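Local structure of peptidyl-prolyl cis-trans isomerase (Hirschia baltica, 5EX2) at residues 95-100 / 144-149; 126-131 / 150-155; 85-90 / 167-172; 58-63 / 214-219; 18-23 / 230-235. The protein probably catalyses the cis-trans isomerisation of peptide bonds before proline, as a periplasmic folding helper of the cyclophilin family. All blocks are in the same frame, centred on the assembly; numbering follows the deposited sequence. Where two conformers were deposited one is given.

Interaction 1: 95-100 / 144-149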
# COMPACT_ATOMS: atom_id res chain seq x y z
N GLU A 95 13.39 1.26 -5.08
CA GLU A 95 13.19 2.06 -3.88
C GLU A 95 12.77 1.09 -2.80
O GLU A 95 11.58 0.98 -2.48
CB GLU A 95 12.12 3.14 -4.09
CG GLU A 95 12.57 4.33 -4.92
CD GLU A 95 11.45 5.31 -5.16
OE1 GLU A 95 10.36 4.87 -5.62
OE2 GLU A 95 11.64 6.52 -4.91
N PHE A 96 13.73 0.40 -2.21
CA PHE A 96 13.42 -0.69 -1.30
C PHE A 96 13.37 -0.23 0.15
O PHE A 96 12.76 -0.88 1.00
CB PHE A 96 14.45 -1.81 -1.43
CG PHE A 96 14.63 -2.33 -2.84
CD1 PHE A 96 13.62 -2.32 -3.77
CD2 PHE A 96 15.86 -2.86 -3.22
CE1 PHE A 96 13.84 -2.82 -5.05
CE2 PHE A 96 16.07 -3.36 -4.49
CZ PHE A 96 15.06 -3.33 -5.40
N VAL A 97 14.05 0.87 0.42
CA VAL A 97 14.05 1.48 1.75
C VAL A 97 13.99 2.98 1.56
O VAL A 97 14.22 3.49 0.46
CB VAL A 97 15.31 1.11 2.57
CG1 VAL A 97 15.42 -0.38 2.77
CG2 VAL A 97 16.57 1.64 1.90
N PHE A 98 13.68 3.71 2.62
CA PHE A 98 13.76 5.15 2.59
C PHE A 98 14.50 5.62 3.84
O PHE A 98 14.56 4.92 4.84
CB PHE A 98 12.38 5.80 2.46
CG PHE A 98 11.45 5.60 3.62
CD1 PHE A 98 10.81 4.39 3.82
CD2 PHE A 98 11.15 6.65 4.47
CE1 PHE A 98 9.92 4.22 4.87
CE2 PHE A 98 10.27 6.48 5.52
CZ PHE A 98 9.65 5.27 5.72
N ARG A 99 15.08 6.81 3.73
CA ARG A 99 15.79 7.46 4.82
C ARG A 99 14.79 8.27 5.61
O ARG A 99 14.28 9.28 5.10
CB ARG A 99 16.89 8.37 4.30
CG ARG A 99 17.91 7.69 3.40
CD ARG A 99 18.69 6.65 4.14
NE ARG A 99 19.40 7.23 5.27
CZ ARG A 99 20.03 6.51 6.19
NH1 ARG A 99 20.02 5.19 6.09
NH2 ARG A 99 20.66 7.11 7.21
N ARG A 100 14.48 7.82 6.82
CA ARG A 100 13.45 8.44 7.64
C ARG A 100 14.05 9.31 8.74
O ARG A 100 14.95 8.87 9.46
CB ARG A 100 12.58 7.34 8.22
CG ARG A 100 11.41 7.85 9.02
CD ARG A 100 10.55 6.72 9.59
NE ARG A 100 11.32 5.87 10.50
CZ ARG A 100 11.44 6.09 11.80
NH1 ARG A 100 10.83 7.11 12.39
NH2 ARG A 100 12.20 5.28 12.52
N ARG A 144 19.17 10.60 9.67
CA ARG A 144 18.04 9.73 9.36
C ARG A 144 18.41 8.29 9.66
O ARG A 144 19.56 7.97 10.03
CB ARG A 144 17.59 9.92 7.89
CG ARG A 144 17.02 11.32 7.65
CD ARG A 144 16.56 11.53 6.22
NE ARG A 144 16.04 12.89 6.04
CZ ARG A 144 14.90 13.20 5.44
NH1 ARG A 144 14.12 12.25 4.92
NH2 ARG A 144 14.53 14.47 5.35
N VAL A 145 17.42 7.42 9.54
CA VAL A 145 17.61 5.99 9.70
C VAL A 145 16.92 5.28 8.57
O VAL A 145 16.01 5.84 7.94
CB VAL A 145 17.07 5.45 11.04
CG1 VAL A 145 17.77 6.11 12.18
CG2 VAL A 145 15.54 5.61 11.14
N GLU A 146 17.33 4.05 8.32
CA GLU A 146 16.73 3.25 7.28
C GLU A 146 15.39 2.68 7.73
O GLU A 146 15.27 2.09 8.81
CB GLU A 146 17.68 2.13 6.88
CG GLU A 146 17.22 1.32 5.70
CD GLU A 146 18.27 0.38 5.21
OE1 GLU A 146 19.23 0.85 4.58
OE2 GLU A 146 18.10 -0.84 5.42
N SER A 147 14.37 2.86 6.89
CA SER A 147 13.05 2.30 7.15
C SER A 147 12.47 1.74 5.87
O SER A 147 12.95 2.04 4.79
CB SER A 147 12.12 3.35 7.73
OG SER A 147 12.68 3.94 8.91
N TRP A 148 11.45 0.91 6.00
CA TRP A 148 10.79 0.35 4.81
C TRP A 148 9.36 -0.01 5.15
O TRP A 148 8.99 -0.09 6.31
CB TRP A 148 11.58 -0.86 4.29
CG TRP A 148 11.87 -1.94 5.30
CD1 TRP A 148 11.17 -3.11 5.47
CD2 TRP A 148 12.94 -1.97 6.26
NE1 TRP A 148 11.75 -3.86 6.47
CE2 TRP A 148 12.82 -3.17 6.98
CE3 TRP A 148 13.98 -1.09 6.59
CZ2 TRP A 148 13.70 -3.52 8.00
CZ3 TRP A 148 14.86 -1.44 7.61
CH2 TRP A 148 14.71 -2.64 8.30
N MET A 149 8.53 -0.20 4.12
CA MET A 149 7.18 -0.65 4.33
C MET A 149 7.15 -2.15 4.09
O MET A 149 7.24 -2.59 2.94
CB MET A 149 6.20 0.06 3.40
CG MET A 149 4.79 -0.48 3.51
SD MET A 149 3.55 0.68 2.91
CE MET A 149 3.94 0.79 1.18
O HOH W 1 9.86 -0.02 1.64
O HOH W 2 19.52 3.47 3.93
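Over one face of the Phe98 ring, offset toward its rim, sits Ser147 CB, a CH-pi contact 4.0 Å from the centroid. The Arg99 guanidinium lays one face on the backbone at Val145 C, while at its edge NH1 donates to a water that in turn donates to Glu146 OE1; NE of Arg99 pairs with Asp142, and Glu146 with Arg183. The Arg144 guanidinium works edge-on, NH1 donating to Arg99 O at 3.0 Å with the oxygen almost in its plane. Beneath these side chains strand 98-100 pairs antiparallel with strand 145-148 at the border of a five-stranded sheet: Phe98 and Ser147 exchange two backbone bonds, as do Arg100 and Val145, with Arg100 N to Val145 O at 2.7 Å. Arg100 runs out with CG anti to N (chi1 -176°) and turns about CG-CD (chi3 61°), which brings NE onto Ser147 OG at 2.8 Å, again near the guanidinium plane; the far end forms a salt bridge to Asp134. A leucine in its place would probably leave Asp134 without this counter-charge and Ser147 OG without this donor. On the Glu146 face, Val97 CB packs 3.7 Å from Glu146 CG.

Interaction 2: 126-131 / 150-155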
# COMPACT_ATOMS: atom_id res chain seq x y z
N GLY A 126 -1.14 5.03 8.59
CA GLY A 126 -1.84 3.80 8.26
C GLY A 126 -1.01 2.80 7.49
O GLY A 126 -1.50 1.71 7.16
N PHE A 127 0.23 3.16 7.16
CA PHE A 127 1.14 2.24 6.50
C PHE A 127 1.96 1.51 7.53
O PHE A 127 2.42 2.12 8.51
CB PHE A 127 2.07 2.97 5.53
CG PHE A 127 1.34 3.72 4.43
CD1 PHE A 127 0.82 3.04 3.34
CD2 PHE A 127 1.17 5.09 4.47
CE1 PHE A 127 0.16 3.70 2.32
CE2 PHE A 127 0.49 5.75 3.44
CZ PHE A 127 0.00 5.06 2.38
N PRO A 128 2.19 0.20 7.33
CA PRO A 128 3.09 -0.51 8.22
C PRO A 128 4.51 -0.11 7.88
O PRO A 128 4.86 0.03 6.71
CB PRO A 128 2.80 -1.97 7.91
CG PRO A 128 2.42 -1.95 6.45
CD PRO A 128 1.69 -0.65 6.24
N ILE A 129 5.34 0.04 8.91
CA ILE A 129 6.71 0.48 8.74
C ILE A 129 7.60 -0.38 9.62
O ILE A 129 7.22 -0.70 10.74
CB ILE A 129 6.90 1.96 9.12
CG1 ILE A 129 5.94 2.87 8.34
CG2 ILE A 129 8.36 2.39 8.93
CD1 ILE A 129 6.26 2.99 6.88
N GLU A 130 8.75 -0.80 9.08
CA GLU A 130 9.80 -1.42 9.87
C GLU A 130 11.03 -0.53 9.77
O GLU A 130 11.27 0.12 8.76
CB GLU A 130 10.11 -2.85 9.39
CG GLU A 130 11.12 -3.55 10.25
CD GLU A 130 11.24 -5.02 9.95
OE1 GLU A 130 10.83 -5.46 8.85
OE2 GLU A 130 11.76 -5.73 10.82
N THR A 131 11.81 -0.48 10.84
CA THR A 131 12.87 0.49 10.90
C THR A 131 14.04 0.03 11.71
O THR A 131 13.88 -0.74 12.64
CB THR A 131 12.35 1.81 11.49
OG1 THR A 131 13.32 2.84 11.36
CG2 THR A 131 11.90 1.66 12.94
N PRO A 150 7.04 -2.93 5.17
CA PRO A 150 7.11 -4.38 5.00
C PRO A 150 5.92 -4.92 4.25
O PRO A 150 4.86 -4.29 4.22
CB PRO A 150 7.12 -4.90 6.43
CG PRO A 150 6.43 -3.85 7.21
CD PRO A 150 6.87 -2.56 6.58
N HIS A 151 6.10 -6.09 3.64
CA HIS A 151 5.10 -6.65 2.77
C HIS A 151 4.04 -7.43 3.58
O HIS A 151 3.90 -8.64 3.47
CB HIS A 151 5.79 -7.50 1.72
CG HIS A 151 6.53 -6.68 0.70
ND1 HIS A 151 7.73 -6.06 0.97
CD2 HIS A 151 6.22 -6.36 -0.57
CE1 HIS A 151 8.12 -5.39 -0.11
NE2 HIS A 151 7.22 -5.56 -1.06
N CYS A 152 3.30 -6.70 4.40
CA CYS A 152 2.13 -7.22 5.07
C CYS A 152 1.03 -7.45 4.04
O CYS A 152 1.05 -6.83 2.99
CB CYS A 152 1.59 -6.23 6.13
SG CYS A 152 2.70 -5.73 7.40
N ALA A 153 0.06 -8.29 4.36
CA ALA A 153 -1.16 -8.38 3.58
C ALA A 153 -1.73 -6.99 3.43
O ALA A 153 -1.78 -6.23 4.41
CB ALA A 153 -2.16 -9.30 4.23
N GLY A 154 -2.14 -6.63 2.22
CA GLY A 154 -2.65 -5.31 1.96
C GLY A 154 -1.70 -4.36 1.27
O GLY A 154 -2.11 -3.43 0.59
N VAL A 155 -0.40 -4.59 1.43
CA VAL A 155 0.59 -3.75 0.80
C VAL A 155 0.60 -4.04 -0.69
O VAL A 155 0.25 -5.13 -1.12
CB VAL A 155 1.97 -3.97 1.49
CG1 VAL A 155 3.14 -3.36 0.70
CG2 VAL A 155 1.90 -3.36 2.89
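Apolar contacts carry the meeting of Pro128 with the 150-155 loop, and the Pro128 ring is their hub. Its CB lies 3.8 Å from Cys152 SG and 4.1 Å from Pro150 CG, so one carbon bridges sulfur and a second proline ring. The neighbouring CG reaches Val155 CG2 at 3.9 Å; the two side chains pass one another, running opposite ways. Cys152 SG stands anti to its own carbonyl carbon (chi1 -57°), a rotation that sets it against CB and CG of Pro128, and its disulfide to Cys254 ties the same spot to the C-terminal part of the chain. Pro128 also touches Val253, near the cystine.

Strand 127-132 is an inner strand of the five-stranded sheet, and the loop packed against it leads from the adjacent strand 145-148 into strand 155-158 of the eight-stranded cyclophilin barrel. The contact thus lies where sheet and barrel join.

Contacts of ring carbon with backbone form the second group. Pro150 CD sits 3.3 Å from Pro128 O and 3.6 Å from Glu130 N, fitting the proline closely along the strand. Polar bonds belong to the loop itself or to outside partners: Val155 N donates to Cys152 O at 3.1 Å, closing a type II turn with Gly154 at its third position, while the carboxylate of Glu130 forms a salt bridge with Arg179.

Interaction 3: 85-90 / 167-172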
# COMPACT_ATOMS: atom_id res chain seq x y z
N ARG A 85 2.10 -4.86 -27.87
CA ARG A 85 3.37 -4.24 -28.22
C ARG A 85 4.00 -3.74 -26.94
O ARG A 85 3.32 -3.61 -25.92
CB ARG A 85 3.16 -3.12 -29.23
CG ARG A 85 2.20 -2.04 -28.79
CD ARG A 85 2.13 -0.92 -29.82
NE ARG A 85 1.30 0.19 -29.36
CZ ARG A 85 1.69 1.10 -28.47
NH1 ARG A 85 2.91 1.03 -27.92
NH2 ARG A 85 0.87 2.07 -28.11
N GLU A 86 5.30 -3.49 -26.98
CA GLU A 86 5.98 -2.97 -25.82
C GLU A 86 5.49 -1.54 -25.60
O GLU A 86 5.48 -0.74 -26.54
CB GLU A 86 7.50 -3.02 -26.00
CG GLU A 86 8.05 -4.44 -26.04
CD GLU A 86 7.80 -5.18 -24.73
OE1 GLU A 86 7.80 -4.53 -23.67
OE2 GLU A 86 7.60 -6.42 -24.79
N PRO A 87 5.09 -1.22 -24.38
CA PRO A 87 4.62 0.15 -24.18
C PRO A 87 5.76 1.15 -24.16
O PRO A 87 6.91 0.79 -23.86
CB PRO A 87 3.94 0.09 -22.82
CG PRO A 87 4.65 -0.99 -22.09
CD PRO A 87 4.99 -2.02 -23.14
N ASP A 88 5.44 2.39 -24.46
CA ASP A 88 6.38 3.48 -24.30
C ASP A 88 6.50 3.85 -22.82
O ASP A 88 5.81 4.74 -22.32
CB ASP A 88 5.92 4.69 -25.11
CG ASP A 88 6.84 5.87 -24.96
OD1 ASP A 88 7.96 5.70 -24.43
OD2 ASP A 88 6.44 6.98 -25.36
N LEU A 89 7.37 3.15 -22.11
CA LEU A 89 7.43 3.27 -20.66
C LEU A 89 8.81 2.87 -20.18
O LEU A 89 9.32 1.83 -20.59
CB LEU A 89 6.36 2.39 -20.03
CG LEU A 89 6.18 2.48 -18.52
CD1 LEU A 89 5.80 3.89 -18.11
CD2 LEU A 89 5.12 1.49 -18.12
N GLU A 90 9.43 3.71 -19.36
CA GLU A 90 10.75 3.43 -18.81
C GLU A 90 10.67 2.79 -17.44
O GLU A 90 9.69 2.97 -16.70
CB GLU A 90 11.58 4.72 -18.73
CG GLU A 90 11.86 5.36 -20.09
CD GLU A 90 12.68 4.47 -21.00
OE1 GLU A 90 13.66 3.86 -20.52
OE2 GLU A 90 12.33 4.37 -22.20
N GLY A 167 11.87 -2.64 -12.27
CA GLY A 167 10.47 -2.34 -12.04
C GLY A 167 9.98 -1.37 -13.09
O GLY A 167 10.72 -0.48 -13.50
N LYS A 168 8.75 -1.54 -13.56
CA LYS A 168 8.25 -0.71 -14.64
C LYS A 168 6.75 -0.55 -14.58
O LYS A 168 6.25 0.54 -14.30
CB LYS A 168 8.65 -1.28 -16.00
CG LYS A 168 8.25 -0.39 -17.16
CD LYS A 168 8.82 -0.87 -18.49
CE LYS A 168 8.18 -2.16 -18.94
NZ LYS A 168 8.86 -2.66 -20.18
N ASP A 169 6.02 -1.63 -14.86
CA ASP A 169 4.55 -1.60 -14.86
C ASP A 169 3.93 -2.67 -13.97
O ASP A 169 2.95 -2.42 -13.29
CB ASP A 169 4.01 -1.74 -16.29
CG ASP A 169 4.62 -2.90 -17.06
OD1 ASP A 169 5.55 -3.58 -16.59
OD2 ASP A 169 4.14 -3.10 -18.20
N GLN A 170 4.51 -3.85 -13.95
CA GLN A 170 3.93 -4.95 -13.19
C GLN A 170 4.00 -4.68 -11.71
O GLN A 170 5.03 -4.22 -11.20
CB GLN A 170 4.62 -6.27 -13.52
CG GLN A 170 4.41 -6.68 -14.95
CD GLN A 170 4.98 -8.03 -15.26
OE1 GLN A 170 4.67 -9.02 -14.58
NE2 GLN A 170 5.81 -8.10 -16.29
N PHE A 171 2.92 -5.01 -11.01
CA PHE A 171 2.78 -4.76 -9.59
C PHE A 171 2.25 -6.00 -8.92
O PHE A 171 1.74 -6.91 -9.58
CB PHE A 171 1.81 -3.61 -9.34
CG PHE A 171 0.45 -3.89 -9.88
CD1 PHE A 171 0.13 -3.56 -11.18
CD2 PHE A 171 -0.47 -4.55 -9.10
CE1 PHE A 171 -1.12 -3.87 -11.69
CE2 PHE A 171 -1.72 -4.87 -9.60
CZ PHE A 171 -2.04 -4.53 -10.90
N PHE A 172 2.39 -6.12 -7.61
CA PHE A 172 1.67 -7.18 -6.95
C PHE A 172 0.96 -6.69 -5.71
O PHE A 172 1.39 -5.78 -4.99
CB PHE A 172 2.56 -8.38 -6.67
CG PHE A 172 3.82 -8.08 -5.96
CD1 PHE A 172 4.92 -7.61 -6.65
CD2 PHE A 172 3.92 -8.32 -4.61
CE1 PHE A 172 6.10 -7.37 -5.99
CE2 PHE A 172 5.09 -8.09 -3.95
CZ PHE A 172 6.19 -7.61 -4.64
O HOH W 3 7.37 -5.07 -21.07
O HOH W 4 8.26 -0.50 -22.07
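The loop that follows helix 79-83 is held against the segment leading into barrel strand 171-174, and Lys168 is the side chain that joins them. It leaves the backbone with CG anti to N (chi1 -175°) and runs straight until a bend at chi3 (69°). Its aliphatic part lies against Leu89: Lys168 CG is 3.8 Å from Leu89 CD2, and Lys168 CD is 3.5 Å from Leu89 O. The same leucine methyl, CD2, also meets Asp169 CB at 3.9 Å, so one branch of Leu89 spans two successive residues.

Beyond the bend the ammonium group works through water. NZ donates to one water at 3.0 Å, which in turn donates to Glu86 OE1. A second water, 2.9 Å from NZ, donates to both Pro87 O and Leu89 O and thereby ties two carbonyls of the loop to one charge. Glu86 OE1 itself stays 4.1 Å from NZ, beyond a salt bridge, and the two side chains are nearly perpendicular; their attraction is therefore probably softened by the solvent between them.

Deeper in, Asp169 OD2 accepts from the backbone N of Ile79 at the start of helix 79-83. Gln50 NE2 bonds to both Glu90 O and Lys168 O, linking the two segments from helix 45-57. This is a water-bridged surface contact between connecting loops at the rim of the cyclophilin barrel.

Interaction 4: 58-63 / 214-219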
# COMPACT_ATOMS: atom_id res chain seq x y z
N GLY A 58 -3.90 4.98 -19.40
CA GLY A 58 -4.97 4.05 -19.67
C GLY A 58 -4.50 2.63 -19.92
O GLY A 58 -5.32 1.71 -20.06
N LEU A 59 -3.19 2.41 -19.94
CA LEU A 59 -2.66 1.13 -20.40
C LEU A 59 -2.82 -0.03 -19.43
O LEU A 59 -2.65 -1.18 -19.82
CB LEU A 59 -1.19 1.29 -20.76
CG LEU A 59 -0.95 2.14 -22.01
CD1 LEU A 59 0.52 2.41 -22.19
CD2 LEU A 59 -1.56 1.51 -23.27
N TYR A 60 -3.14 0.23 -18.17
CA TYR A 60 -3.40 -0.88 -17.27
C TYR A 60 -4.71 -1.57 -17.58
O TYR A 60 -4.96 -2.70 -17.16
CB TYR A 60 -3.45 -0.43 -15.82
CG TYR A 60 -2.13 -0.38 -15.09
CD1 TYR A 60 -1.13 -1.32 -15.31
CD2 TYR A 60 -1.89 0.62 -14.16
CE1 TYR A 60 0.08 -1.26 -14.60
CE2 TYR A 60 -0.71 0.69 -13.46
CZ TYR A 60 0.28 -0.25 -13.67
OH TYR A 60 1.45 -0.16 -12.95
N SER A 61 -5.60 -0.87 -18.29
CA SER A 61 -6.91 -1.42 -18.49
C SER A 61 -6.82 -2.67 -19.33
O SER A 61 -6.18 -2.70 -20.38
CB SER A 61 -7.84 -0.39 -19.12
OG SER A 61 -8.02 0.65 -18.19
N GLY A 62 -7.44 -3.74 -18.83
CA GLY A 62 -7.39 -5.02 -19.50
C GLY A 62 -6.20 -5.90 -19.18
O GLY A 62 -6.11 -7.01 -19.69
N THR A 63 -5.27 -5.43 -18.37
CA THR A 63 -4.15 -6.29 -18.03
C THR A 63 -4.59 -7.40 -17.09
O THR A 63 -5.46 -7.24 -16.23
CB THR A 63 -2.99 -5.50 -17.39
OG1 THR A 63 -3.45 -4.77 -16.26
CG2 THR A 63 -2.34 -4.55 -18.40
N VAL A 214 -9.72 -4.36 -14.92
CA VAL A 214 -10.58 -3.80 -15.95
C VAL A 214 -10.28 -2.32 -16.21
O VAL A 214 -10.28 -1.85 -17.35
CB VAL A 214 -12.06 -3.96 -15.56
CG1 VAL A 214 -12.97 -3.30 -16.59
CG2 VAL A 214 -12.41 -5.42 -15.38
N SER A 215 -10.05 -1.58 -15.13
CA SER A 215 -9.72 -0.16 -15.25
C SER A 215 -8.97 0.32 -14.03
O SER A 215 -9.07 -0.26 -12.96
CB SER A 215 -10.99 0.68 -15.44
OG SER A 215 -11.78 0.66 -14.26
N ALA A 216 -8.21 1.39 -14.22
CA ALA A 216 -7.52 2.07 -13.15
C ALA A 216 -7.76 3.56 -13.31
O ALA A 216 -7.69 4.09 -14.42
CB ALA A 216 -6.03 1.75 -13.18
N VAL A 217 -8.06 4.23 -12.20
CA VAL A 217 -8.35 5.65 -12.20
C VAL A 217 -7.73 6.32 -11.00
O VAL A 217 -7.85 5.82 -9.89
CB VAL A 217 -9.88 5.93 -12.19
CG1 VAL A 217 -10.15 7.42 -12.30
CG2 VAL A 217 -10.57 5.21 -13.33
N MET A 218 -7.06 7.45 -11.22
CA MET A 218 -6.67 8.34 -10.14
C MET A 218 -7.87 9.17 -9.70
O MET A 218 -8.53 9.81 -10.52
CB MET A 218 -5.57 9.29 -10.59
CG MET A 218 -4.28 8.64 -11.00
SD MET A 218 -3.52 7.65 -9.69
CE MET A 218 -3.55 8.82 -8.33
N VAL A 219 -8.15 9.17 -8.41
CA VAL A 219 -9.34 9.85 -7.95
C VAL A 219 -9.26 11.36 -8.22
O VAL A 219 -10.28 12.00 -8.45
CB VAL A 219 -9.59 9.54 -6.45
CG1 VAL A 219 -10.68 10.37 -5.86
CG2 VAL A 219 -9.97 8.08 -6.31
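Ser61 makes the close fit of this contact, pressing on the strand backbone at its solvent-facing edge. Ser61 CB approaches Val214 O at 3.3 Å, and Ser61 OG lies 3.5 Å from Ser215 CA. The hydroxyl stands anti to its carbonyl carbon (chi1 -66°), which turns it along the strand toward Ser215. The side chains of Val214 and Ser215 both set out away from the turn, so the serine meets mainly backbone here.

The inward side is looser: a single apolar pair, Tyr60 CB and Ala216 CB, 4.3 Å apart, with Tyr60 the buried partner. Ala216 points its methyl toward the turn and meets the tyrosine at the root of its side chain, while the ring runs on away from the strand and its hydroxyl bonds to Asp169 O. Tyr60 O is gripped twice within its own segment: Thr63 N closes a type II turn at 3.0 Å, and Thr63 OG1 donates at 2.7 Å in the carbonyl plane, on a lone pair. These bonds fix the turn that presents Ser61 and Gly62 to the strand. Gly62, with phi 87°, occupies a place where a CB would collide with the carbonyl O of Ser61.

Opposite Glu29 of strand 25-30, the strand carries a classic beta bulge at Val214 and Ser215. Backbone bonds of Gly62 and Thr63 to Leu213 carry the pairing on into strand 63-69. The turn itself follows helix 45-57, whose Ile51 and Val54 pack on Tyr60, and thus joins that helix to the barrel beside strand 212-218.

Interaction 5: 18-23 / 230-235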
# COMPACT_ATOMS: atom_id res chain seq x y z
N ARG A 18 -7.86 10.53 9.15
CA ARG A 18 -7.07 11.28 8.18
C ARG A 18 -7.71 11.15 6.81
O ARG A 18 -7.94 10.04 6.33
CB ARG A 18 -5.63 10.74 8.15
CG ARG A 18 -4.75 11.37 7.09
CD ARG A 18 -3.33 10.77 7.08
NE ARG A 18 -3.32 9.34 6.79
CZ ARG A 18 -3.41 8.84 5.56
NH1 ARG A 18 -3.54 9.64 4.52
NH2 ARG A 18 -3.40 7.52 5.39
N SER A 19 -7.98 12.28 6.18
CA SER A 19 -8.56 12.29 4.85
C SER A 19 -7.48 11.98 3.83
O SER A 19 -6.43 12.61 3.82
CB SER A 19 -9.20 13.65 4.58
OG SER A 19 -9.69 13.72 3.26
N VAL A 20 -7.74 11.01 2.95
CA VAL A 20 -6.78 10.63 1.92
C VAL A 20 -6.83 11.63 0.78
O VAL A 20 -7.89 11.96 0.26
CB VAL A 20 -7.06 9.20 1.41
CG1 VAL A 20 -6.18 8.84 0.22
CG2 VAL A 20 -6.86 8.18 2.53
N ASP A 21 -5.66 12.13 0.40
CA ASP A 21 -5.51 13.01 -0.74
C ASP A 21 -5.99 12.31 -2.03
O ASP A 21 -5.54 11.21 -2.32
CB ASP A 21 -4.02 13.39 -0.84
CG ASP A 21 -3.71 14.42 -1.90
OD1 ASP A 21 -4.40 14.49 -2.93
OD2 ASP A 21 -2.70 15.14 -1.71
N PRO A 22 -6.90 12.93 -2.80
CA PRO A 22 -7.33 12.24 -4.02
C PRO A 22 -6.20 11.91 -5.00
O PRO A 22 -6.34 10.93 -5.72
CB PRO A 22 -8.31 13.24 -4.67
CG PRO A 22 -8.72 14.16 -3.63
CD PRO A 22 -7.67 14.17 -2.55
N ASP A 23 -5.11 12.67 -5.01
CA ASP A 23 -4.00 12.35 -5.89
C ASP A 23 -3.16 11.19 -5.34
O ASP A 23 -2.24 10.73 -6.01
CB ASP A 23 -3.11 13.58 -6.12
CG ASP A 23 -2.41 13.54 -7.47
OD1 ASP A 23 -3.04 13.13 -8.47
OD2 ASP A 23 -1.22 13.91 -7.55
N ALA A 230 -12.00 8.82 0.94
CA ALA A 230 -11.40 7.82 1.81
C ALA A 230 -10.78 8.44 3.05
O ALA A 230 -10.26 9.56 3.02
CB ALA A 230 -10.34 7.02 1.04
N TRP A 231 -10.88 7.70 4.14
CA TRP A 231 -10.26 8.11 5.40
C TRP A 231 -9.54 6.92 5.97
O TRP A 231 -9.96 5.77 5.79
CB TRP A 231 -11.30 8.63 6.41
CG TRP A 231 -11.76 10.05 6.22
CD1 TRP A 231 -11.27 11.18 6.85
CD2 TRP A 231 -12.85 10.49 5.42
NE1 TRP A 231 -11.99 12.28 6.45
CE2 TRP A 231 -12.96 11.89 5.57
CE3 TRP A 231 -13.74 9.83 4.56
CZ2 TRP A 231 -13.92 12.63 4.90
CZ3 TRP A 231 -14.69 10.57 3.90
CH2 TRP A 231 -14.78 11.96 4.07
N VAL A 232 -8.45 7.20 6.66
CA VAL A 232 -7.63 6.19 7.33
C VAL A 232 -7.51 6.61 8.77
O VAL A 232 -7.24 7.78 9.06
CB VAL A 232 -6.24 6.06 6.67
CG1 VAL A 232 -5.36 5.07 7.42
CG2 VAL A 232 -6.39 5.66 5.23
N MET A 233 -7.73 5.68 9.67
CA MET A 233 -7.62 5.98 11.09
C MET A 233 -6.21 6.49 11.41
O MET A 233 -5.22 6.03 10.86
CB MET A 233 -7.96 4.75 11.93
CG MET A 233 -7.92 4.98 13.46
SD MET A 233 -8.53 3.58 14.38
CE MET A 233 -10.30 3.71 14.10
N ARG A 234 -6.14 7.49 12.27
CA ARG A 234 -4.88 8.07 12.71
C ARG A 234 -4.23 7.17 13.76
O ARG A 234 -4.83 6.89 14.79
CB ARG A 234 -5.09 9.48 13.26
CG ARG A 234 -5.39 10.50 12.18
CD ARG A 234 -5.39 11.94 12.67
NE ARG A 234 -5.72 12.88 11.59
CZ ARG A 234 -4.87 13.28 10.64
NH1 ARG A 234 -3.62 12.84 10.60
NH2 ARG A 234 -5.28 14.14 9.72
N ASN A 235 -3.03 6.69 13.47
CA ASN A 235 -2.39 5.74 14.34
C ASN A 235 -2.04 6.37 15.67
O ASN A 235 -1.98 5.67 16.66
CB ASN A 235 -1.14 5.17 13.68
CG ASN A 235 -1.45 4.48 12.34
OD1 ASN A 235 -1.01 4.94 11.29
ND2 ASN A 235 -2.17 3.37 12.39
O HOH W 5 -3.55 7.69 9.10
O HOH W 6 -11.60 12.05 2.33
O HOH W 7 -10.42 11.11 0.04
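Arg18 and Arg234 lie crosswise, their guanidinium planes 75° apart. Arg18 CB lies over the centre of the Arg234 guanidinium, 3.6 Å from CZ, so an aliphatic carbon, not the other charge, covers that face. Arg18 extends with CG anti to N (chi1 175°) and bends at chi3, running alongside Val232 in the same direction until NH2 is 3.4 Å from Val232 CB. On this Arg18 side Val20 CG2 also meets Val232 CG2 at 3.7 Å. NE of Arg18 bonds to a water that donates to Met233 O. Strand 17-19, an outermost strand, here pairs antiparallel with the middle strand 229-233 of a three-stranded sheet. On its other face Trp231 CD1 approaches Ser19 N obliquely, and a water hydrogen-bonded to Ser19 OG and Ala230 O stands over the indole. The backbone supplies a nearly straight bond, Val20 N to Ala230 O, at 2.9 Å and 177°, beside the two exchanged by Arg18 and Val232. An alanine at Arg234 is likely to uncover Arg18 CB and leave Pro14 O without its NE donor. Arg18 NH1 has a salt bridge to Glu38, which probably offsets its charge, while Pro14 O holds Arg234; the two charged groups are not stacked on each other.

Overall arrangement
Interaction 2 is the buried one, held by proline, cysteine and valine packing, without a hydrogen bond between its segments; interactions 3 and 4 lie at the surface, and interactions 1 and 5 are partly buried. Both of the latter are antiparallel strand pairs with arginines along them, but in different sheets, 1 in the five-stranded sheet and 5 in the three-stranded one. Interactions 1 and 2 share the first of these: Trp148 O accepts from Glu130 N, joining strands 145-148 and 127-132. Interactions 3 and 4 both reach the barrel, and the tyrosine of 4 extends to the 167-172 segment of 3; one relies on water bridges, the other on turn-to-strand packing. Gly126 N to Asn235 OD1 links 2 with 5.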